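Local coordinates for thiaminase-I (Naegleria gruberi, PDB 4HCW), which belongs to the thiaminase I-like proteins, whose mixed alpha/beta fold resembles that of periplasmic binding proteins, at residues Q321-Q324 and Q325-K329; L164-Q167 and L168-S172; L89-V93 and T94-H98; T201-D204 and S205-V208. All coordinates share one frame; numbering follows the deposited sequence.

Contact 1: Q321-Q324 and Q325-K329; sequences QLSQ and QFDAK
Gln-325 begins the last turn of helix 317-328 with its backbone N bonded to Gln-321 O at 2.9 Å, the ordinary i to i+4 link of an alpha helix. Its side chain folds back at chi2 (81°), which carries NE2 toward the same carbonyl; the resulting bond from Gln-325 NE2 to Gln-321 O, at 3.5 Å, is weak. The amide of Gln-324 lies next to it, the two planes 76° apart, with Gln-324 OE1 at 3.2 Å from Gln-325 NE2 at too poor an angle for a hydrogen bond. Phe-326 follows, its N held by Leu-322 O at 2.9 Å. With CG beside the backbone N (chi1 -72°), the ring leans back along the helix until CE2 lies 4.3 Å from Leu-322 CB, an apolar contact on the buried side. Asp-327 N continues the ladder to Ser-323 O, while OD1 of its carboxylate takes a weak hydrogen bond from His-98 NE2. Ala-328 N closes on Gln-324 O at 3.0 Å, and its methyl sits near the Gln-324 amide. At Lys-329 the backbone leaves helical geometry; its extended chain returns NZ to Gln-325 OE1 at 3.2 Å. The helix is thus two-faced. Gln-321 OE1 accepts from Val-249 N and Lys-329 NZ gives to Leu-251 O, binding one flank to strand 248-250 and the residue after it. Leu-322 and Phe-326 press on Phe-122 of strand 110-125, with Ile-309 of helix 306-313 against Ser-323 and Phe-326.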
loop_
_atom_site.group_PDB
_atom_site.type_symbol
_atom_site.label_atom_id
_atom_site.label_comp_id
_atom_site.label_asym_id
_atom_site.label_seq_id
_atom_site.Cartn_x
_atom_site.Cartn_y
_atom_site.Cartn_z
ATOM N N GLN A 321 -4.557 3.903 -16.480
ATOM C CA GLN A 321 -5.837 4.117 -15.814
ATOM C C GLN A 321 -5.649 4.647 -14.396
ATOM O O GLN A 321 -6.402 5.509 -13.942
ATOM C CB GLN A 321 -6.649 2.820 -15.780
ATOM C CG GLN A 321 -6.995 2.265 -17.149
ATOM C CD GLN A 321 -7.847 1.014 -17.070
ATOM O OE1 GLN A 321 -8.308 0.630 -15.995
ATOM N NE2 GLN A 321 -8.061 0.369 -18.211
ATOM N N LEU A 322 -4.641 4.127 -13.703
ATOM C CA LEU A 322 -4.374 4.532 -12.329
ATOM C C LEU A 322 -3.844 5.959 -12.260
ATOM O O LEU A 322 -4.083 6.671 -11.285
ATOM C CB LEU A 322 -3.394 3.564 -11.663
ATOM C CG LEU A 322 -3.882 2.116 -11.578
ATOM C CD1 LEU A 322 -2.882 1.249 -10.833
ATOM C CD2 LEU A 322 -5.250 2.050 -10.919
ATOM N N SER A 323 -3.125 6.371 -13.299
ATOM C CA SER A 323 -2.616 7.735 -13.383
ATOM C C SER A 323 -3.773 8.718 -13.527
ATOM O O SER A 323 -3.794 9.770 -12.886
ATOM C CB SER A 323 -1.653 7.878 -14.562
ATOM O OG SER A 323 -1.123 9.190 -14.630
ATOM N N GLN A 324 -4.735 8.363 -14.372
ATOM C CA GLN A 324 -5.934 9.168 -14.557
ATOM C C GLN A 324 -6.767 9.156 -13.281
ATOM O O GLN A 324 -7.386 10.157 -12.918
ATOM C CB GLN A 324 -6.752 8.636 -15.738
ATOM C CG GLN A 324 -8.058 9.376 -16.000
ATOM C CD GLN A 324 -9.236 8.778 -15.252
ATOM O OE1 GLN A 324 -9.151 7.671 -14.721
ATOM N NE2 GLN A 324 -10.342 9.513 -15.206
ATOM N N GLN A 325 -6.768 8.013 -12.603
ATOM C CA GLN A 325 -7.550 7.831 -11.389
ATOM C C GLN A 325 -7.019 8.699 -10.252
ATOM O O GLN A 325 -7.784 9.375 -9.565
ATOM C CB GLN A 325 -7.532 6.361 -10.969
ATOM C CG GLN A 325 -8.796 5.897 -10.274
ATOM C CD GLN A 325 -9.908 5.565 -11.249
ATOM O OE1 GLN A 325 -11.071 5.441 -10.861
ATOM N NE2 GLN A 325 -9.556 5.410 -12.519
ATOM N N PHE A 326 -5.703 8.674 -10.061
ATOM C CA PHE A 326 -5.067 9.426 -8.984
ATOM C C PHE A 326 -5.175 10.935 -9.188
ATOM O O PHE A 326 -5.160 11.699 -8.224
ATOM C CB PHE A 326 -3.598 9.018 -8.838
ATOM C CG PHE A 326 -3.402 7.648 -8.251
ATOM C CD1 PHE A 326 -4.280 7.155 -7.302
ATOM C CD2 PHE A 326 -2.339 6.854 -8.649
ATOM C CE1 PHE A 326 -4.103 5.896 -6.759
ATOM C CE2 PHE A 326 -2.157 5.592 -8.111
ATOM C CZ PHE A 326 -3.041 5.113 -7.165
ATOM N N ASP A 327 -5.284 11.356 -10.444
ATOM C CA ASP A 327 -5.377 12.776 -10.768
ATOM C C ASP A 327 -6.802 13.301 -10.627
ATOM O O ASP A 327 -7.016 14.425 -10.171
ATOM C CB ASP A 327 -4.859 13.041 -12.184
ATOM C CG ASP A 327 -3.356 12.883 -12.293
ATOM O OD1 ASP A 327 -2.652 13.200 -11.312
ATOM O OD2 ASP A 327 -2.879 12.443 -13.360
ATOM N N ALA A 328 -7.772 12.483 -11.020
ATOM C CA ALA A 328 -9.176 12.875 -10.966
ATOM C C ALA A 328 -9.679 12.961 -9.529
ATOM O O ALA A 328 -10.457 13.850 -9.185
ATOM C CB ALA A 328 -10.029 11.902 -11.769
ATOM N N LYS A 329 -9.226 12.031 -8.695
ATOM C CA LYS A 329 -9.675 11.961 -7.310
ATOM C C LYS A 329 -8.564 12.372 -6.351
ATOM O O LYS A 329 -8.483 11.867 -5.233
ATOM C CB LYS A 329 -10.147 10.543 -6.985
ATOM C CG LYS A 329 -11.088 9.964 -8.029
ATOM C CD LYS A 329 -11.488 8.535 -7.700
ATOM C CE LYS A 329 -12.398 7.962 -8.776
ATOM N NZ LYS A 329 -12.841 6.575 -8.465
#

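Contact 2: L164-Q167 and L168-S172; sequences LYQQ and LLQSS
Gln-166 and Gln-170 make a helix-end contact, in which the last turn of helix 158-169 is finished by a side chain as well as by the backbone. Gln-166 O accepts twice from Gln-170: from the backbone N at 3.0 Å, and from the side-chain NE2 at 3.1 Å, the latter in the carbonyl plane on a lone pair. A bend at chi2 (80°) turns the Gln-170 chain back to make this possible, just where the backbone leaves helical geometry. The two glutamine side chains run side by side with their amides 20° apart, and the modelled approach of Gln-170 NE2 to Gln-166 OE1 is too close to be trusted in detail. Just before it, Leu-168 N bonds to Leu-164 O at 3.0 Å and Leu-169 N to Tyr-165 O at the same distance. The Tyr-165 and Leu-169 side chains also point the same way, Tyr-165 CE2 lying 3.8 Å from Leu-169 CD2, and Tyr-165 OH takes its hydrogen bond from Asn-192 N. Around this turn, Leu-164, Tyr-165 and Leu-168 pack on helix 193-203, against Tyr-199 and Ile-195, whereas Gln-166 touches Ile-179, and Gln-170 both Val-177 and Ile-179, of strand 176-179.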
loop_
_atom_site.group_PDB
_atom_site.type_symbol
_atom_site.label_atom_id
_atom_site.label_comp_id
_atom_site.label_asym_id
_atom_site.label_seq_id
_atom_site.Cartn_x
_atom_site.Cartn_y
_atom_site.Cartn_z
ATOM N N LEU A 164 -10.838 -1.681 7.115
ATOM C CA LEU A 164 -12.178 -1.414 6.600
ATOM C C LEU A 164 -13.103 -0.817 7.655
ATOM O O LEU A 164 -13.927 0.042 7.348
ATOM C CB LEU A 164 -12.800 -2.684 6.020
ATOM C CG LEU A 164 -12.153 -3.231 4.749
ATOM C CD1 LEU A 164 -12.977 -4.377 4.200
ATOM C CD2 LEU A 164 -11.998 -2.134 3.708
ATOM N N TYR A 165 -12.963 -1.278 8.895
ATOM C CA TYR A 165 -13.769 -0.759 9.992
ATOM C C TYR A 165 -13.512 0.730 10.190
ATOM O O TYR A 165 -14.448 1.518 10.315
ATOM C CB TYR A 165 -13.484 -1.523 11.288
ATOM C CG TYR A 165 -14.257 -1.010 12.485
ATOM C CD1 TYR A 165 -15.549 -1.452 12.745
ATOM C CD2 TYR A 165 -13.694 -0.084 13.356
ATOM C CE1 TYR A 165 -16.260 -0.982 13.837
ATOM C CE2 TYR A 165 -14.396 0.390 14.448
ATOM C CZ TYR A 165 -15.678 -0.063 14.685
ATOM O OH TYR A 165 -16.376 0.408 15.773
ATOM N N GLN A 166 -12.240 1.109 10.209
ATOM C CA GLN A 166 -11.861 2.502 10.423
ATOM C C GLN A 166 -12.200 3.378 9.220
ATOM O O GLN A 166 -12.489 4.564 9.371
ATOM C CB GLN A 166 -10.372 2.609 10.758
ATOM C CG GLN A 166 -9.975 1.894 12.041
ATOM C CD GLN A 166 -10.612 2.506 13.274
ATOM O OE1 GLN A 166 -10.957 3.688 13.290
ATOM N NE2 GLN A 166 -10.775 1.700 14.317
ATOM N N GLN A 167 -12.163 2.793 8.027
ATOM C CA GLN A 167 -12.506 3.529 6.815
ATOM C C GLN A 167 -13.999 3.838 6.770
ATOM O O GLN A 167 -14.404 4.940 6.398
ATOM C CB GLN A 167 -12.089 2.753 5.566
ATOM C CG GLN A 167 -10.589 2.648 5.359
ATOM C CD GLN A 167 -10.231 1.970 4.052
ATOM O OE1 GLN A 167 -10.952 2.087 3.060
ATOM N NE2 GLN A 167 -9.115 1.249 4.043
ATOM N N LEU A 168 -14.813 2.857 7.148
ATOM C CA LEU A 168 -16.258 3.038 7.216
ATOM C C LEU A 168 -16.621 4.013 8.331
ATOM O O LEU A 168 -17.586 4.769 8.218
ATOM C CB LEU A 168 -16.952 1.697 7.467
ATOM C CG LEU A 168 -16.917 0.635 6.367
ATOM C CD1 LEU A 168 -17.192 -0.742 6.950
ATOM C CD2 LEU A 168 -17.925 0.958 5.285
ATOM N N LEU A 169 -15.837 3.988 9.403
ATOM C CA LEU A 169 -16.124 4.788 10.589
ATOM C C LEU A 169 -15.707 6.249 10.438
ATOM O O LEU A 169 -16.551 7.123 10.236
ATOM C CB LEU A 169 -15.451 4.172 11.819
ATOM C CG LEU A 169 -15.665 4.866 13.165
ATOM C CD1 LEU A 169 -17.146 4.958 13.500
ATOM C CD2 LEU A 169 -14.906 4.138 14.265
ATOM N N GLN A 170 -14.406 6.508 10.539
ATOM C CA GLN A 170 -13.891 7.876 10.532
ATOM C C GLN A 170 -14.094 8.604 9.205
ATOM O O GLN A 170 -14.219 7.982 8.150
ATOM C CB GLN A 170 -12.406 7.904 10.911
ATOM C CG GLN A 170 -12.136 7.968 12.407
ATOM C CD GLN A 170 -12.254 6.619 13.087
ATOM O OE1 GLN A 170 -12.420 6.538 14.304
ATOM N NE2 GLN A 170 -12.159 5.550 12.305
ATOM N N SER A 171 -14.129 9.930 9.281
ATOM C CA SER A 171 -14.202 10.782 8.102
ATOM C C SER A 171 -13.337 12.014 8.334
ATOM O O SER A 171 -13.223 12.495 9.461
ATOM C CB SER A 171 -15.647 11.197 7.820
ATOM O OG SER A 171 -16.146 12.036 8.847
ATOM N N SER A 172 -12.728 12.524 7.269
ATOM C CA SER A 172 -11.826 13.662 7.393
ATOM C C SER A 172 -11.928 14.609 6.202
ATOM O O SER A 172 -12.261 14.194 5.092
ATOM C CB SER A 172 -10.381 13.180 7.557
ATOM O OG SER A 172 -9.486 14.272 7.679
#

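Contact 3: L89-V93 and T94-H98; sequences LVRGV and TGDLH
Val-90 O is the chief acceptor between 89-93 and 94-98, drawing in three donors as helix 87-94 ends. Thr-94 N meets it nearly along the C=O axis at 2.8 Å, and Val-93 N, from the same segment, reaches it at 3.0 Å. The third donor is Thr-94 OG1, also 3.0 Å from Val-90 O but raised above the carbonyl plane. It gets there because chi1 (65°) sets the hydroxyl between the backbone N and the carbonyl carbon, with Val-90 CG1 3.8 Å from Thr-94 OG1 and the two side chains crossing at a slant. The next carbonyl is less well served: Gly-95 N gives Arg-91 O only a weak bond of 3.2 Å. Gly-95 itself has a positive phi (88°), a conformation in which a CB would collide with the carbonyl oxygen of Thr-94, and here the chain turns out of the helix. Arg-91, bent at chi2, follows the chain round. Its NH2 gives Gly-95 O a weak bond at 3.4 Å and forms a long salt bridge to Asp-96 OD1 at 3.9 Å, while Leu-97 CG lies over one guanidinium face. Farther off, Asn-305 ND2 satisfies Thr-94 O, and Arg-91 NE has a weak ion pair with Glu-87. The chemistry is therefore uneven: the Thr-94 end of the helix is held by three donors on one carbonyl, whereas the links between Arg-91 and the exit beyond it are weak or long.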
loop_
_atom_site.group_PDB
_atom_site.type_symbol
_atom_site.label_atom_id
_atom_site.label_comp_id
_atom_site.label_asym_id
_atom_site.label_seq_id
_atom_site.Cartn_x
_atom_site.Cartn_y
_atom_site.Cartn_z
ATOM N N LEU A 89 14.575 19.058 -0.270
ATOM C CA LEU A 89 15.389 17.853 -0.375
ATOM C C LEU A 89 14.597 16.700 -0.986
ATOM O O LEU A 89 15.129 15.914 -1.769
ATOM C CB LEU A 89 15.931 17.450 1.000
ATOM C CG LEU A 89 16.910 16.274 1.037
ATOM C CD1 LEU A 89 18.160 16.592 0.231
ATOM C CD2 LEU A 89 17.272 15.916 2.472
ATOM N N VAL A 90 13.321 16.610 -0.624
ATOM C CA VAL A 90 12.448 15.556 -1.125
ATOM C C VAL A 90 12.010 15.831 -2.562
ATOM O O VAL A 90 12.019 14.935 -3.407
ATOM C CB VAL A 90 11.200 15.389 -0.233
ATOM C CG1 VAL A 90 10.277 14.320 -0.797
ATOM C CG2 VAL A 90 11.610 15.049 1.192
ATOM N N ARG A 91 11.633 17.078 -2.830
ATOM C CA ARG A 91 11.178 17.481 -4.158
ATOM C C ARG A 91 12.283 17.357 -5.205
ATOM O O ARG A 91 12.007 17.153 -6.388
ATOM C CB ARG A 91 10.644 18.916 -4.129
ATOM C CG ARG A 91 9.334 19.080 -3.375
ATOM C CD ARG A 91 8.182 18.418 -4.112
ATOM N NE ARG A 91 6.912 18.592 -3.413
ATOM C CZ ARG A 91 5.735 18.202 -3.892
ATOM N NH1 ARG A 91 4.630 18.402 -3.186
ATOM N NH2 ARG A 91 5.661 17.616 -5.079
ATOM N N GLY A 92 13.531 17.481 -4.764
ATOM C CA GLY A 92 14.669 17.379 -5.659
ATOM C C GLY A 92 15.037 15.943 -5.980
ATOM O O GLY A 92 15.923 15.687 -6.796
ATOM N N VAL A 93 14.350 15.003 -5.338
ATOM C CA VAL A 93 14.608 13.582 -5.541
ATOM C C VAL A 93 13.405 12.878 -6.157
ATOM O O VAL A 93 13.523 12.199 -7.177
ATOM C CB VAL A 93 14.968 12.884 -4.215
ATOM C CG1 VAL A 93 14.981 11.374 -4.391
ATOM C CG2 VAL A 93 16.309 13.382 -3.699
ATOM N N THR A 94 12.245 13.049 -5.530
ATOM C CA THR A 94 11.029 12.375 -5.966
ATOM C C THR A 94 10.347 13.115 -7.110
ATOM O O THR A 94 9.698 12.505 -7.958
ATOM C CB THR A 94 10.026 12.235 -4.808
ATOM O OG1 THR A 94 9.583 13.536 -4.400
ATOM C CG2 THR A 94 10.673 11.530 -3.626
ATOM N N GLY A 95 10.499 14.434 -7.128
ATOM C CA GLY A 95 9.816 15.258 -8.107
ATOM C C GLY A 95 8.448 15.667 -7.597
ATOM O O GLY A 95 8.292 16.000 -6.422
ATOM N N ASP A 96 7.453 15.637 -8.477
ATOM C CA ASP A 96 6.097 16.019 -8.100
ATOM C C ASP A 96 5.297 14.844 -7.548
ATOM O O ASP A 96 5.214 13.785 -8.170
ATOM C CB ASP A 96 5.362 16.652 -9.285
ATOM C CG ASP A 96 5.896 18.026 -9.634
ATOM O OD1 ASP A 96 6.430 18.704 -8.730
ATOM O OD2 ASP A 96 5.782 18.428 -10.810
ATOM N N LEU A 97 4.712 15.045 -6.372
ATOM C CA LEU A 97 3.883 14.034 -5.733
ATOM C C LEU A 97 2.434 14.495 -5.730
ATOM O O LEU A 97 2.155 15.685 -5.876
ATOM C CB LEU A 97 4.347 13.808 -4.295
ATOM C CG LEU A 97 5.834 13.526 -4.073
ATOM C CD1 LEU A 97 6.167 13.564 -2.590
ATOM C CD2 LEU A 97 6.221 12.188 -4.675
ATOM N N HIS A 98 1.510 13.555 -5.563
ATOM C CA HIS A 98 0.105 13.908 -5.409
ATOM C C HIS A 98 -0.117 14.544 -4.043
ATOM O O HIS A 98 0.756 14.489 -3.176
ATOM C CB HIS A 98 -0.787 12.677 -5.570
ATOM C CG HIS A 98 -0.908 12.199 -6.983
ATOM N ND1 HIS A 98 0.142 11.628 -7.669
ATOM C CD2 HIS A 98 -1.957 12.207 -7.838
ATOM C CE1 HIS A 98 -0.254 11.305 -8.886
ATOM N NE2 HIS A 98 -1.524 11.645 -9.016
#

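Contact 4: T201-D204 and S205-V208; sequences TILD and STVV
Thr-201 O faces Ser-205 OG at 3.3 Å, near the end of helix 193-203, but that hydroxyl has other acceptors and this bond is not settled. Ser-205 OG, set beside its own backbone N, is hydrogen-bonded to Gly-144 O, its strongest partner, and to Ala-140 O, just after and within helix 136-143, so the serine ties the two helices together. Ile-202 uses its carbonyl: Ser-205 N bonds to Ile-202 O at 3.0 Å, and Thr-206 CG2 rests near the same oxygen at 3.2 Å. The Ile-202 side chain turns the other way, onto Leu-136 and Leu-137. From Leu-203 to Thr-206 the backbone makes a type I beta turn, by which helix 193-203 passes into the loop before helix 211-219, and Thr-206 N to Leu-203 O at 3.2 Å is the bond that closes it. Leu-203 O takes a second bond from Thr-206 OG1 at 2.7 Å. In Thr-206, chi1 (62°) sets the hydroxyl between the backbone N and the carbonyl carbon, and both donors reach Leu-203 O from the same face. Leu-203 CD1 lies against the Thr-206 OG1 oxygen at 3.6 Å, the two side chains crossing at a slant. Asp-204 occupies the first corner position of the turn, its carboxylate OD1 in a salt bridge with Arg-200.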
loop_
_atom_site.group_PDB
_atom_site.type_symbol
_atom_site.label_atom_id
_atom_site.label_comp_id
_atom_site.label_asym_id
_atom_site.label_seq_id
_atom_site.Cartn_x
_atom_site.Cartn_y
_atom_site.Cartn_z
ATOM N N THR A 201 -22.457 -6.179 4.966
ATOM C CA THR A 201 -23.041 -6.024 3.638
ATOM C C THR A 201 -22.021 -6.389 2.565
ATOM O O THR A 201 -22.337 -7.086 1.601
ATOM C CB THR A 201 -23.529 -4.580 3.404
ATOM O OG1 THR A 201 -24.559 -4.263 4.348
ATOM C CG2 THR A 201 -24.075 -4.418 1.994
ATOM N N ILE A 202 -20.793 -5.920 2.751
ATOM C CA ILE A 202 -19.708 -6.196 1.819
ATOM C C ILE A 202 -19.261 -7.653 1.903
ATOM O O ILE A 202 -19.046 -8.303 0.881
ATOM C CB ILE A 202 -18.505 -5.275 2.081
ATOM C CG1 ILE A 202 -18.940 -3.812 1.996
ATOM C CG2 ILE A 202 -17.381 -5.560 1.096
ATOM C CD1 ILE A 202 -17.833 -2.831 2.279
ATOM N N LEU A 203 -19.129 -8.160 3.125
ATOM C CA LEU A 203 -18.708 -9.540 3.349
ATOM C C LEU A 203 -19.679 -10.544 2.726
ATOM O O LEU A 203 -19.267 -11.599 2.242
ATOM C CB LEU A 203 -18.547 -9.818 4.846
ATOM C CG LEU A 203 -18.176 -11.250 5.246
ATOM C CD1 LEU A 203 -16.888 -11.688 4.566
ATOM C CD2 LEU A 203 -18.056 -11.379 6.757
ATOM N N ASP A 204 -20.964 -10.210 2.739
ATOM C CA ASP A 204 -21.984 -11.083 2.165
ATOM C C ASP A 204 -21.911 -11.114 0.642
ATOM O O ASP A 204 -22.420 -12.035 0.006
ATOM C CB ASP A 204 -23.382 -10.655 2.618
ATOM C CG ASP A 204 -23.647 -10.976 4.077
ATOM O OD1 ASP A 204 -23.035 -11.934 4.595
ATOM O OD2 ASP A 204 -24.467 -10.272 4.703
ATOM N N SER A 205 -21.272 -10.102 0.063
ATOM C CA SER A 205 -21.135 -10.014 -1.386
ATOM C C SER A 205 -19.829 -10.636 -1.870
ATOM O O SER A 205 -19.549 -10.650 -3.068
ATOM C CB SER A 205 -21.216 -8.557 -1.842
ATOM O OG SER A 205 -22.480 -7.998 -1.532
ATOM N N THR A 206 -19.034 -11.150 -0.938
ATOM C CA THR A 206 -17.751 -11.747 -1.287
ATOM C C THR A 206 -17.815 -13.269 -1.302
ATOM O O THR A 206 -18.361 -13.888 -0.389
ATOM C CB THR A 206 -16.629 -11.301 -0.328
ATOM O OG1 THR A 206 -16.928 -11.740 1.002
ATOM C CG2 THR A 206 -16.487 -9.790 -0.342
ATOM N N VAL A 207 -17.250 -13.865 -2.346
ATOM C CA VAL A 207 -17.196 -15.315 -2.464
ATOM C C VAL A 207 -16.036 -15.858 -1.640
ATOM O O VAL A 207 -14.941 -15.293 -1.651
ATOM C CB VAL A 207 -17.018 -15.748 -3.932
ATOM C CG1 VAL A 207 -17.118 -17.262 -4.059
ATOM C CG2 VAL A 207 -18.052 -15.068 -4.815
ATOM N N VAL A 208 -16.276 -16.947 -0.916
ATOM C CA VAL A 208 -15.218 -17.592 -0.152
ATOM C C VAL A 208 -14.206 -18.212 -1.109
ATOM O O VAL A 208 -14.283 -19.397 -1.436
ATOM C CB VAL A 208 -15.772 -18.674 0.794
ATOM C CG1 VAL A 208 -14.673 -19.187 1.715
ATOM C CG2 VAL A 208 -16.929 -18.120 1.608
#

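How the contacts relate
All four contacts lie where a helix ends and are partly buried; contacts 1 and 3 include exposed residues, contacts 2 and 4 only buried and partly exposed ones. Contacts 1 and 2 keep regular helical bonding and fold a glutamine amide back onto a carbonyl, weakly in contact 1, whereas contacts 3 and 4 use a threonine hydroxyl set between the backbone N and the carbonyl carbon. An ion pair between the segments, and a long one, occurs in contact 3 alone. Contacts 1 and 3 touch, through Asp-327 and His-98. Contacts 2 and 4 belong to packed helices, 158-169 and 193-203, their nearest atoms about 5 Å apart. Contacts 3 and 4 lie on opposite sides of the chain's centre.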